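Local coordinates for protein L-Ala-D/L-Glu Epimerase (Escherichia coli, PDB 1JPD) that belongs to the enolase superfamily, pairing an N-terminal alpha+beta capping domain with a C-terminal domain of the TIM-barrel kind, at residues G46-Y51 and R91-C96; M66-Q71 and Q82-A87; Q126-G131 and K149-K154; G131-M136 and S161-A166. All blocks are in the same frame, centred on the assembly; numbering follows the deposited sequence.

Interaction 1. Residues G46-Y51 and R91-C96; sequences GECTPY and RNALDC
Asn92 ND2 lies against the strand backbone, 3.7 Å from Glu47 O and 3.9 Å from Cys48 CB, but its hydrogen bond goes to Asp252 OD1. That single carboxylate oxygen also accepts from Thr49 N, so it ties helix 89-104 to the chain just beyond the end of strand 42-48. The Asn92 amide is delivered to the strand because CG stands anti to the backbone N (chi1 -174°).

This is the capping domain of the enolase superfamily, where the helix packs on the three-stranded antiparallel sheet. Strand 46-48 and helix 91-96 run nearly antiparallel, at 161°, with their axes only 6.0 Å apart. Gly46 makes that spacing possible: with no side chain in the way, its CA sits 3.5 Å from Ala93 O in a CA-H...O contact, and 4.1 Å from Cys96 CB.

Two residues along the strand, Cys48 points its CB at the helix, and the methyl of Ala93 rests against the thiol, Ala93 CB lying 3.8 Å from Cys48 SG. Glu47 turns away instead, and its OE1 is held by Arg284 in a salt bridge and by Thr282 OG1.

The direct contact is therefore buried and made by small groups. Close approach rests on the size of Gly46, Ala93 and Cys48, while the polar tie between the two elements is supplied by a third party, Asp252.

Interaction 2. Residues M66-Q71 and Q82-A87; sequences MSVVPQ and QKILPA
Val68 sends each of its two methyls to a different partner on the other segment. CG2, which stands anti to the backbone N, meets both methyls of Ile84, 3.7 Å from Ile84 CG2 and 3.8 Å from Ile84 CD1. CG1 takes the position between the backbone N and the carbonyl carbon (chi1 76°) and faces Leu85 CD1 at 4.2 Å. Val68 is also the N-cap residue of helix 69-73, so the contact sits right at the start of that helix.

The same methyls of Ile84 also meet Gln71, whose OE1 lies 3.6 Å from Ile84 CD1. The amide is steadied from its own segment: Gln71 NE2 donates to Ser67 O at 3.2 Å, in the carbonyl plane and on a lone pair, though the bond is bent (143°). Leu85 reaches Ser67 with its other methyl, while Ser67 OG is hydrogen-bonded to Gln64 O.

Around the contact, Leu94 of helix 89-104 touches both Val68 and Leu85, and Leu76 touches Val68 and Ile84. Between the two segments the hold is apolar, while Gln71 NE2 and Ser67 OG bond to carbonyls of their own stretch of chain.

Interaction 3. Residues Q126-G131 and K149-K154; sequences QTVVIG and KLLKVK
Gln126 and Leu151, Thr127 and Lys152, and Val128 and Val153 pair off in parallel register, joining the two strands of the beta-alpha-beta unit formed by strand 121-128, helix 133-145 and strand 150-154 in the barrel domain. The backbone is the tight part. Gln126 O accepts from Lys152 N at 2.7 Å, Gln126 N and Val128 N donate to Leu150 O and Lys152 O, and Lys154 N reaches Val128 O at 3.0 Å in a nearly linear bond (173°).

On the face carrying Val128, Leu151 and Val153 the packing is mainly apolar. Val128 CG2 lies 4.2 Å from Leu151 CB, and helix 133-145 covers this side, with Met136 on Val128 and Val153. Gln126 adds its CB here, while its OE1 bonds to Gly320 N.

The face of Thr127 and Lys152 is more polar. These side chains lie alongside each other and point the same way, Thr127 OG1 being 3.6 Å from Lys152 CE, while Lys152 NZ goes on to a salt bridge with Asp300. Lys154 crosses over the other branch of Thr127, its NZ 3.7 Å from Thr127 CG2.

Beyond the last paired residues the contact loosens, and Val129 and Ile130 are exposed. Val129 barely touches Lys154; Ile130 also touches Arg163 and Asp156, and its CG1 lies 3.3 Å from Lys154 O.

Interaction 4. Residues G131-M136 and S161-A166; sequences GTPDQM and SERMVA
Arg163 spends its NE on a backbone carbonyl, and does so poorly: the bond to Gly131 O is 3.0 Å long but bent to 122°, so it counts as weak. Gly131 N lies over one face of the same guanidinium, whose NH1 has its salt bridge with Asp156. The contact joins two helices of the barrel domain, 133-145 and 160-170, at the start of the first, where Thr132 and Gln135 form a capping box. Gln135 N donates to Thr132 OG1 at 3.1 Å, and Thr132 N donates back to Gln135 OE1 at 2.9 Å.

Within this capped first turn Pro133 lies against the second helix. Its ring meets the Glu162 side chain at about a right angle, Pro133 CG lying 3.7 Å from Glu162 CG. Farther in, Met136 brings its sulfur against the aliphatic part of Arg163, with Met136 SD 3.7 Å from Arg163 CD. The arginine chain is extended from CG to NE, which lets it run past that sulfur on the way to the carbonyl.

Ala166 closes the other end of the contact, one helical turn on from Glu162. Its methyl touches both the ring and the backbone of Pro133, with Ala166 CB 4.0 Å from Pro133 CB and 3.8 Å from Pro133 O.

How the interactions relate
The four contacts fall into two touching pairs on opposite sides of the chain's centre. Interactions 1 and 2 belong to the capping domain and share a seam: Leu94 CD1 packs on Val68 CG1, and the weak bond from Arg91 NH1 to Leu85 O links their segments. Interaction 1 is fully buried; interactions 2, 3 and 4 are only partly so. Interactions 3 and 4 serve the barrel domain and share Gly131, and Met136 CE of interaction 4 packs on Val153 CG1 of interaction 3. Chemistry follows place: backbone bonds zip the strands of interaction 3, a weak arginine bond and mixed packing join the helices of interaction 4, interaction 1 rests on small residues and a CA-H...O contact, interaction 2 on aliphatic side chains.

Interaction 1. Residues G46-Y51 and R91-C96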
loop_
_atom_site.group_PDB
_atom_site.type_symbol
_atom_site.label_atom_id
_atom_site.label_comp_id
_atom_site.label_asym_id
_atom_site.label_seq_id
_atom_site.Cartn_x
_atom_site.Cartn_y
_atom_site.Cartn_z
ATOM N N GLY A 46 -15.768 -6.008 -1.715
ATOM C CA GLY A 46 -14.626 -5.133 -1.894
ATOM C C GLY A 46 -14.513 -4.150 -0.749
ATOM O O GLY A 46 -15.501 -3.532 -0.352
ATOM N N GLU A 47 -13.313 -4.009 -0.202
ATOM C CA GLU A 47 -13.098 -3.089 0.902
ATOM C C GLU A 47 -12.186 -1.943 0.481
ATOM O O GLU A 47 -11.430 -2.057 -0.487
ATOM C CB GLU A 47 -12.472 -3.827 2.086
ATOM C CG GLU A 47 -12.117 -2.941 3.267
ATOM C CD GLU A 47 -11.469 -3.710 4.397
ATOM O OE1 GLU A 47 -12.080 -4.695 4.858
ATOM O OE2 GLU A 47 -10.356 -3.330 4.830
ATOM N N CYS A 48 -12.274 -0.831 1.203
ATOM C CA CYS A 48 -11.424 0.321 0.937
ATOM C C CYS A 48 -11.251 1.149 2.207
ATOM O O CYS A 48 -12.000 1.004 3.183
ATOM C CB CYS A 48 -12.002 1.190 -0.185
ATOM S SG CYS A 48 -13.363 2.253 0.295
ATOM N N THR A 49 -10.237 2.006 2.195
ATOM C CA THR A 49 -9.945 2.860 3.335
ATOM C C THR A 49 -9.842 4.308 2.889
ATOM O O THR A 49 -8.836 4.704 2.314
ATOM C CB THR A 49 -8.617 2.458 4.001
ATOM O OG1 THR A 49 -8.737 1.128 4.519
ATOM C CG2 THR A 49 -8.270 3.413 5.139
ATOM N N PRO A 50 -10.890 5.112 3.134
ATOM C CA PRO A 50 -10.850 6.524 2.731
ATOM C C PRO A 50 -9.535 7.166 3.198
ATOM O O PRO A 50 -9.162 7.064 4.380
ATOM C CB PRO A 50 -12.079 7.109 3.423
ATOM C CG PRO A 50 -13.036 5.956 3.397
ATOM C CD PRO A 50 -12.158 4.793 3.809
ATOM N N TYR A 51 -8.842 7.818 2.263
ATOM C CA TYR A 51 -7.551 8.454 2.536
ATOM C C TYR A 51 -7.723 9.918 2.914
ATOM O O TYR A 51 -7.907 10.772 2.043
ATOM C CB TYR A 51 -6.646 8.339 1.292
ATOM C CG TYR A 51 -5.155 8.437 1.560
ATOM C CD1 TYR A 51 -4.653 8.432 2.861
ATOM C CD2 TYR A 51 -4.242 8.498 0.508
ATOM C CE1 TYR A 51 -3.279 8.484 3.105
ATOM C CE2 TYR A 51 -2.866 8.551 0.741
ATOM C CZ TYR A 51 -2.395 8.542 2.042
ATOM O OH TYR A 51 -1.043 8.580 2.292
ATOM N N ARG A 91 -13.712 4.116 -5.808
ATOM C CA ARG A 91 -13.527 3.224 -6.938
ATOM C C ARG A 91 -12.813 1.944 -6.521
ATOM O O ARG A 91 -13.070 0.880 -7.082
ATOM C CB ARG A 91 -12.752 3.903 -8.068
ATOM C CG ARG A 91 -12.817 3.116 -9.373
ATOM C CD ARG A 91 -12.197 3.865 -10.538
ATOM N NE ARG A 91 -10.736 3.827 -10.526
ATOM C CZ ARG A 91 -9.968 4.450 -11.415
ATOM N NH1 ARG A 91 -10.526 5.163 -12.387
ATOM N NH2 ARG A 91 -8.646 4.354 -11.337
ATOM N N ASN A 92 -11.932 2.038 -5.528
ATOM C CA ASN A 92 -11.199 0.867 -5.067
ATOM C C ASN A 92 -12.138 -0.208 -4.526
ATOM O O ASN A 92 -12.004 -1.388 -4.874
ATOM C CB ASN A 92 -10.177 1.257 -3.999
ATOM C CG ASN A 92 -9.291 0.092 -3.589
ATOM O OD1 ASN A 92 -8.927 -0.751 -4.422
ATOM N ND2 ASN A 92 -8.926 0.044 -2.309
ATOM N N ALA A 93 -13.089 0.190 -3.683
ATOM C CA ALA A 93 -14.037 -0.773 -3.131
ATOM C C ALA A 93 -14.849 -1.435 -4.251
ATOM O O ALA A 93 -15.010 -2.659 -4.271
ATOM C CB ALA A 93 -14.964 -0.097 -2.150
ATOM N N LEU A 94 -15.346 -0.637 -5.192
ATOM C CA LEU A 94 -16.139 -1.191 -6.285
ATOM C C LEU A 94 -15.333 -2.081 -7.220
ATOM O O LEU A 94 -15.759 -3.190 -7.564
ATOM C CB LEU A 94 -16.799 -0.067 -7.081
ATOM C CG LEU A 94 -17.808 0.721 -6.254
ATOM C CD1 LEU A 94 -18.381 1.855 -7.080
ATOM C CD2 LEU A 94 -18.900 -0.212 -5.762
ATOM N N ASP A 95 -14.171 -1.595 -7.635
ATOM C CA ASP A 95 -13.317 -2.355 -8.535
ATOM C C ASP A 95 -12.959 -3.692 -7.891
ATOM O O ASP A 95 -13.026 -4.738 -8.534
ATOM C CB ASP A 95 -12.053 -1.548 -8.869
ATOM C CG ASP A 95 -11.158 -2.246 -9.881
ATOM O OD1 ASP A 95 -10.241 -2.985 -9.473
ATOM O OD2 ASP A 95 -11.371 -2.062 -11.094
ATOM N N CYS A 96 -12.598 -3.664 -6.614
ATOM C CA CYS A 96 -12.250 -4.898 -5.930
ATOM C C CYS A 96 -13.472 -5.785 -5.763
ATOM O O CYS A 96 -13.375 -6.998 -5.916
ATOM C CB CYS A 96 -11.612 -4.603 -4.571
ATOM S SG CYS A 96 -9.966 -3.863 -4.709
#

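Interaction 2. Residues M66-Q71 and Q82-A87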
loop_
_atom_site.group_PDB
_atom_site.type_symbol
_atom_site.label_atom_id
_atom_site.label_comp_id
_atom_site.label_asym_id
_atom_site.label_seq_id
_atom_site.Cartn_x
_atom_site.Cartn_y
_atom_site.Cartn_z
ATOM N N MET A 66 -22.630 5.278 -3.766
ATOM C CA MET A 66 -24.073 5.329 -3.985
ATOM C C MET A 66 -24.326 5.927 -5.358
ATOM O O MET A 66 -25.077 5.377 -6.162
ATOM C CB MET A 66 -24.769 6.206 -2.940
ATOM C CG MET A 66 -24.569 5.792 -1.491
ATOM S SD MET A 66 -24.790 4.027 -1.204
ATOM C CE MET A 66 -26.382 3.729 -1.982
ATOM N N SER A 67 -23.680 7.055 -5.620
ATOM C CA SER A 67 -23.829 7.758 -6.887
ATOM C C SER A 67 -23.748 6.827 -8.086
ATOM O O SER A 67 -24.212 7.171 -9.171
ATOM C CB SER A 67 -22.744 8.822 -7.032
ATOM O OG SER A 67 -21.610 8.284 -7.694
ATOM N N VAL A 68 -23.154 5.656 -7.911
ATOM C CA VAL A 68 -23.039 4.751 -9.038
ATOM C C VAL A 68 -23.709 3.394 -8.795
ATOM O O VAL A 68 -23.524 2.444 -9.564
ATOM C CB VAL A 68 -21.549 4.571 -9.434
ATOM C CG1 VAL A 68 -20.843 3.650 -8.453
ATOM C CG2 VAL A 68 -21.452 4.055 -10.851
ATOM N N VAL A 69 -24.501 3.314 -7.729
ATOM C CA VAL A 69 -25.224 2.087 -7.405
ATOM C C VAL A 69 -26.178 1.691 -8.538
ATOM O O VAL A 69 -26.207 0.529 -8.947
ATOM C CB VAL A 69 -26.034 2.239 -6.097
ATOM C CG1 VAL A 69 -26.987 1.062 -5.936
ATOM C CG2 VAL A 69 -25.086 2.310 -4.904
ATOM N N PRO A 70 -26.981 2.651 -9.052
ATOM C CA PRO A 70 -27.919 2.357 -10.142
ATOM C C PRO A 70 -27.234 1.681 -11.325
ATOM O O PRO A 70 -27.723 0.683 -11.851
ATOM C CB PRO A 70 -28.464 3.733 -10.502
ATOM C CG PRO A 70 -28.512 4.413 -9.180
ATOM C CD PRO A 70 -27.176 4.033 -8.568
ATOM N N GLN A 71 -26.094 2.228 -11.732
ATOM C CA GLN A 71 -25.326 1.687 -12.852
ATOM C C GLN A 71 -24.679 0.339 -12.506
ATOM O O GLN A 71 -24.378 -0.462 -13.393
ATOM C CB GLN A 71 -24.258 2.703 -13.275
ATOM C CG GLN A 71 -24.843 4.057 -13.644
ATOM C CD GLN A 71 -24.225 5.204 -12.875
ATOM O OE1 GLN A 71 -23.101 5.618 -13.154
ATOM N NE2 GLN A 71 -24.957 5.723 -11.896
ATOM N N GLN A 82 -13.942 2.342 -14.651
ATOM C CA GLN A 82 -12.761 3.200 -14.725
ATOM C C GLN A 82 -13.065 4.591 -15.285
ATOM O O GLN A 82 -12.371 5.565 -14.975
ATOM C CB GLN A 82 -11.681 2.536 -15.589
ATOM C CG GLN A 82 -11.250 1.150 -15.122
ATOM C CD GLN A 82 -10.838 1.119 -13.663
ATOM O OE1 GLN A 82 -10.017 1.919 -13.217
ATOM N NE2 GLN A 82 -11.402 0.185 -12.912
ATOM N N LYS A 83 -14.106 4.684 -16.108
ATOM C CA LYS A 83 -14.472 5.953 -16.720
ATOM C C LYS A 83 -15.518 6.731 -15.924
ATOM O O LYS A 83 -15.660 7.937 -16.111
ATOM C CB LYS A 83 -14.964 5.707 -18.145
ATOM C CG LYS A 83 -13.994 4.897 -18.991
ATOM C CD LYS A 83 -14.650 4.434 -20.275
ATOM C CE LYS A 83 -13.805 3.400 -20.987
ATOM N NZ LYS A 83 -14.600 2.735 -22.060
ATOM N N ILE A 84 -16.234 6.045 -15.033
ATOM C CA ILE A 84 -17.261 6.686 -14.206
ATOM C C ILE A 84 -16.702 7.434 -12.991
ATOM O O ILE A 84 -16.921 8.635 -12.841
ATOM C CB ILE A 84 -18.297 5.660 -13.685
ATOM C CG1 ILE A 84 -19.111 5.096 -14.846
ATOM C CG2 ILE A 84 -19.222 6.322 -12.666
ATOM C CD1 ILE A 84 -20.114 4.039 -14.418
ATOM N N LEU A 85 -15.994 6.726 -12.117
ATOM C CA LEU A 85 -15.434 7.347 -10.916
ATOM C C LEU A 85 -13.941 7.624 -11.057
ATOM O O LEU A 85 -13.247 6.972 -11.838
ATOM C CB LEU A 85 -15.648 6.440 -9.698
ATOM C CG LEU A 85 -17.064 6.068 -9.260
ATOM C CD1 LEU A 85 -16.968 5.127 -8.075
ATOM C CD2 LEU A 85 -17.850 7.319 -8.882
ATOM N N PRO A 86 -13.432 8.615 -10.315
ATOM C CA PRO A 86 -12.003 8.936 -10.382
ATOM C C PRO A 86 -11.234 7.973 -9.466
ATOM O O PRO A 86 -11.842 7.278 -8.652
ATOM C CB PRO A 86 -11.954 10.380 -9.884
ATOM C CG PRO A 86 -13.055 10.413 -8.865
ATOM C CD PRO A 86 -14.170 9.641 -9.556
ATOM N N ALA A 87 -9.911 7.916 -9.597
ATOM C CA ALA A 87 -9.129 7.036 -8.740
ATOM C C ALA A 87 -9.296 7.509 -7.298
ATOM O O ALA A 87 -9.237 8.706 -7.027
ATOM C CB ALA A 87 -7.669 7.076 -9.143
#

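Interaction 3. Residues Q126-G131 and K149-K154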
loop_
_atom_site.group_PDB
_atom_site.type_symbol
_atom_site.label_atom_id
_atom_site.label_comp_id
_atom_site.label_asym_id
_atom_site.label_seq_id
_atom_site.Cartn_x
_atom_site.Cartn_y
_atom_site.Cartn_z
ATOM N N GLN A 126 8.528 -4.805 8.419
ATOM C CA GLN A 126 8.187 -4.632 9.816
ATOM C C GLN A 126 8.580 -3.219 10.182
ATOM O O GLN A 126 9.687 -2.772 9.872
ATOM C CB GLN A 126 8.948 -5.617 10.691
ATOM C CG GLN A 126 8.232 -6.924 10.837
ATOM C CD GLN A 126 6.920 -6.798 11.601
ATOM O OE1 GLN A 126 5.983 -7.553 11.352
ATOM N NE2 GLN A 126 6.855 -5.860 12.545
ATOM N N THR A 127 7.674 -2.507 10.836
ATOM C CA THR A 127 7.956 -1.143 11.209
ATOM C C THR A 127 8.815 -1.025 12.457
ATOM O O THR A 127 8.587 -1.709 13.449
ATOM C CB THR A 127 6.656 -0.342 11.453
ATOM O OG1 THR A 127 5.931 -0.223 10.226
ATOM C CG2 THR A 127 6.978 1.053 11.985
ATOM N N VAL A 128 9.822 -0.162 12.374
ATOM C CA VAL A 128 10.683 0.147 13.495
ATOM C C VAL A 128 10.293 1.603 13.692
ATOM O O VAL A 128 10.675 2.475 12.910
ATOM C CB VAL A 128 12.175 0.074 13.139
ATOM C CG1 VAL A 128 13.002 0.543 14.324
ATOM C CG2 VAL A 128 12.557 -1.349 12.761
ATOM N N VAL A 129 9.500 1.860 14.721
ATOM C CA VAL A 129 9.024 3.206 14.983
ATOM C C VAL A 129 10.092 4.149 15.531
ATOM O O VAL A 129 11.099 3.717 16.087
ATOM C CB VAL A 129 7.829 3.164 15.954
ATOM C CG1 VAL A 129 6.739 2.246 15.393
ATOM C CG2 VAL A 129 8.289 2.672 17.314
ATOM N N ILE A 130 9.861 5.446 15.361
ATOM C CA ILE A 130 10.779 6.468 15.840
ATOM C C ILE A 130 11.017 6.351 17.347
ATOM O O ILE A 130 10.116 6.005 18.104
ATOM C CB ILE A 130 10.231 7.885 15.526
ATOM C CG1 ILE A 130 10.178 8.088 14.007
ATOM C CG2 ILE A 130 11.096 8.953 16.189
ATOM C CD1 ILE A 130 9.791 9.500 13.577
ATOM N N GLY A 131 12.243 6.646 17.763
ATOM C CA GLY A 131 12.619 6.595 19.164
ATOM C C GLY A 131 14.095 6.939 19.223
ATOM O O GLY A 131 14.695 7.259 18.191
ATOM N N LYS A 149 13.007 -10.077 8.024
ATOM C CA LYS A 149 14.197 -9.850 7.210
ATOM C C LYS A 149 14.217 -8.444 6.617
ATOM O O LYS A 149 15.281 -7.891 6.346
ATOM C CB LYS A 149 14.273 -10.891 6.091
ATOM C CG LYS A 149 14.597 -12.294 6.591
ATOM C CD LYS A 149 14.450 -13.346 5.498
ATOM C CE LYS A 149 14.738 -14.733 6.052
ATOM N NZ LYS A 149 13.995 -14.999 7.325
ATOM N N LEU A 150 13.032 -7.873 6.425
ATOM C CA LEU A 150 12.894 -6.531 5.866
ATOM C C LEU A 150 12.338 -5.611 6.942
ATOM O O LEU A 150 11.239 -5.829 7.436
ATOM C CB LEU A 150 11.943 -6.556 4.667
ATOM C CG LEU A 150 11.620 -5.217 4.005
ATOM C CD1 LEU A 150 12.899 -4.559 3.514
ATOM C CD2 LEU A 150 10.670 -5.439 2.850
ATOM N N LEU A 151 13.108 -4.594 7.310
ATOM C CA LEU A 151 12.695 -3.635 8.324
ATOM C C LEU A 151 12.436 -2.274 7.687
ATOM O O LEU A 151 13.248 -1.788 6.895
ATOM C CB LEU A 151 13.782 -3.471 9.390
ATOM C CG LEU A 151 14.210 -4.692 10.199
ATOM C CD1 LEU A 151 15.298 -4.303 11.194
ATOM C CD2 LEU A 151 13.000 -5.262 10.926
ATOM N N LYS A 152 11.302 -1.662 8.020
ATOM C CA LYS A 152 10.993 -0.335 7.497
ATOM C C LYS A 152 11.246 0.629 8.639
ATOM O O LYS A 152 10.482 0.667 9.604
ATOM C CB LYS A 152 9.535 -0.234 7.044
ATOM C CG LYS A 152 9.184 1.125 6.447
ATOM C CD LYS A 152 7.766 1.163 5.890
ATOM C CE LYS A 152 6.716 1.043 6.983
ATOM N NZ LYS A 152 5.343 0.988 6.419
ATOM N N VAL A 153 12.327 1.395 8.545
ATOM C CA VAL A 153 12.661 2.342 9.601
ATOM C C VAL A 153 11.954 3.662 9.378
ATOM O O VAL A 153 12.133 4.300 8.336
ATOM C CB VAL A 153 14.181 2.599 9.664
ATOM C CG1 VAL A 153 14.487 3.598 10.759
ATOM C CG2 VAL A 153 14.919 1.296 9.926
ATOM N N LYS A 154 11.137 4.059 10.348
ATOM C CA LYS A 154 10.411 5.324 10.265
ATOM C C LYS A 154 11.318 6.428 10.810
ATOM O O LYS A 154 11.883 6.295 11.895
ATOM C CB LYS A 154 9.123 5.261 11.100
ATOM C CG LYS A 154 7.980 4.498 10.461
ATOM C CD LYS A 154 6.882 5.449 9.977
ATOM C CE LYS A 154 5.681 4.683 9.419
ATOM N NZ LYS A 154 4.996 3.831 10.447
#

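Interaction 4. Residues G131-M136 and S161-A166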
loop_
_atom_site.group_PDB
_atom_site.type_symbol
_atom_site.label_atom_id
_atom_site.label_comp_id
_atom_site.label_asym_id
_atom_site.label_seq_id
_atom_site.Cartn_x
_atom_site.Cartn_y
_atom_site.Cartn_z
ATOM N N GLY A 131 12.243 6.646 17.763
ATOM C CA GLY A 131 12.619 6.595 19.164
ATOM C C GLY A 131 14.095 6.939 19.223
ATOM O O GLY A 131 14.695 7.259 18.191
ATOM N N THR A 132 14.693 6.893 20.407
ATOM C CA THR A 132 16.114 7.188 20.514
ATOM C C THR A 132 16.895 6.121 19.737
ATOM O O THR A 132 16.386 5.020 19.477
ATOM C CB THR A 132 16.594 7.140 21.974
ATOM O OG1 THR A 132 16.702 5.768 22.398
ATOM C CG2 THR A 132 15.611 7.887 22.879
ATOM N N PRO A 133 18.141 6.433 19.353
ATOM C CA PRO A 133 18.962 5.468 18.610
ATOM C C PRO A 133 18.942 4.102 19.305
ATOM O O PRO A 133 18.685 3.071 18.680
ATOM C CB PRO A 133 20.340 6.120 18.625
ATOM C CG PRO A 133 19.989 7.599 18.545
ATOM C CD PRO A 133 18.849 7.715 19.533
ATOM N N ASP A 134 19.199 4.103 20.607
ATOM C CA ASP A 134 19.188 2.870 21.384
ATOM C C ASP A 134 17.864 2.113 21.240
ATOM O O ASP A 134 17.852 0.929 20.896
ATOM C CB ASP A 134 19.419 3.174 22.862
ATOM C CG ASP A 134 19.539 1.916 23.699
ATOM O OD1 ASP A 134 19.013 1.904 24.833
ATOM O OD2 ASP A 134 20.168 0.943 23.221
ATOM N N GLN A 135 16.749 2.792 21.510
ATOM C CA GLN A 135 15.436 2.154 21.402
ATOM C C GLN A 135 15.186 1.593 20.008
ATOM O O GLN A 135 14.704 0.471 19.867
ATOM C CB GLN A 135 14.321 3.138 21.761
ATOM C CG GLN A 135 14.472 3.754 23.136
ATOM C CD GLN A 135 13.429 4.818 23.403
ATOM O OE1 GLN A 135 13.135 5.641 22.534
ATOM N NE2 GLN A 135 12.870 4.814 24.611
ATOM N N MET A 136 15.516 2.359 18.973
ATOM C CA MET A 136 15.296 1.870 17.616
ATOM C C MET A 136 16.185 0.683 17.293
ATOM O O MET A 136 15.796 -0.207 16.534
ATOM C CB MET A 136 15.519 2.987 16.600
ATOM C CG MET A 136 14.576 4.158 16.809
ATOM S SD MET A 136 14.688 5.375 15.506
ATOM C CE MET A 136 13.794 4.480 14.198
ATOM N N SER A 161 21.503 10.492 11.577
ATOM C CA SER A 161 22.729 9.708 11.552
ATOM C C SER A 161 22.845 8.679 12.666
ATOM O O SER A 161 22.987 7.486 12.384
ATOM C CB SER A 161 23.959 10.618 11.551
ATOM O OG SER A 161 24.079 11.286 10.307
ATOM N N GLU A 162 22.777 9.108 13.925
ATOM C CA GLU A 162 22.917 8.133 14.995
ATOM C C GLU A 162 21.862 7.026 14.935
ATOM O O GLU A 162 22.196 5.851 15.094
ATOM C CB GLU A 162 22.916 8.790 16.377
ATOM C CG GLU A 162 23.462 7.837 17.434
ATOM C CD GLU A 162 23.778 8.498 18.756
ATOM O OE1 GLU A 162 23.676 9.740 18.850
ATOM O OE2 GLU A 162 24.142 7.766 19.704
ATOM N N ARG A 163 20.604 7.382 14.691
ATOM C CA ARG A 163 19.546 6.376 14.604
ATOM C C ARG A 163 19.886 5.285 13.584
ATOM O O ARG A 163 19.909 4.098 13.920
ATOM C CB ARG A 163 18.201 7.026 14.234
ATOM C CG ARG A 163 17.542 7.773 15.375
ATOM C CD ARG A 163 16.338 8.594 14.930
ATOM N NE ARG A 163 15.609 9.119 16.087
ATOM C CZ ARG A 163 14.600 9.984 16.027
ATOM N NH1 ARG A 163 14.176 10.450 14.856
ATOM N NH2 ARG A 163 14.004 10.371 17.147
ATOM N N MET A 164 20.156 5.687 12.344
ATOM C CA MET A 164 20.486 4.730 11.293
ATOM C C MET A 164 21.769 3.964 11.593
ATOM O O MET A 164 21.878 2.779 11.266
ATOM C CB MET A 164 20.594 5.433 9.937
ATOM C CG MET A 164 19.261 5.930 9.422
ATOM S SD MET A 164 18.038 4.606 9.475
ATOM C CE MET A 164 18.643 3.476 8.178
ATOM N N VAL A 165 22.739 4.620 12.222
ATOM C CA VAL A 165 23.972 3.918 12.544
ATOM C C VAL A 165 23.710 2.849 13.608
ATOM O O VAL A 165 24.071 1.684 13.410
ATOM C CB VAL A 165 25.087 4.892 13.006
ATOM C CG1 VAL A 165 26.215 4.130 13.712
ATOM C CG2 VAL A 165 25.653 5.617 11.797
ATOM N N ALA A 166 23.069 3.226 14.719
ATOM C CA ALA A 166 22.776 2.264 15.783
ATOM C C ALA A 166 21.931 1.088 15.278
ATOM O O ALA A 166 22.150 -0.048 15.690
ATOM C CB ALA A 166 22.073 2.952 16.945
#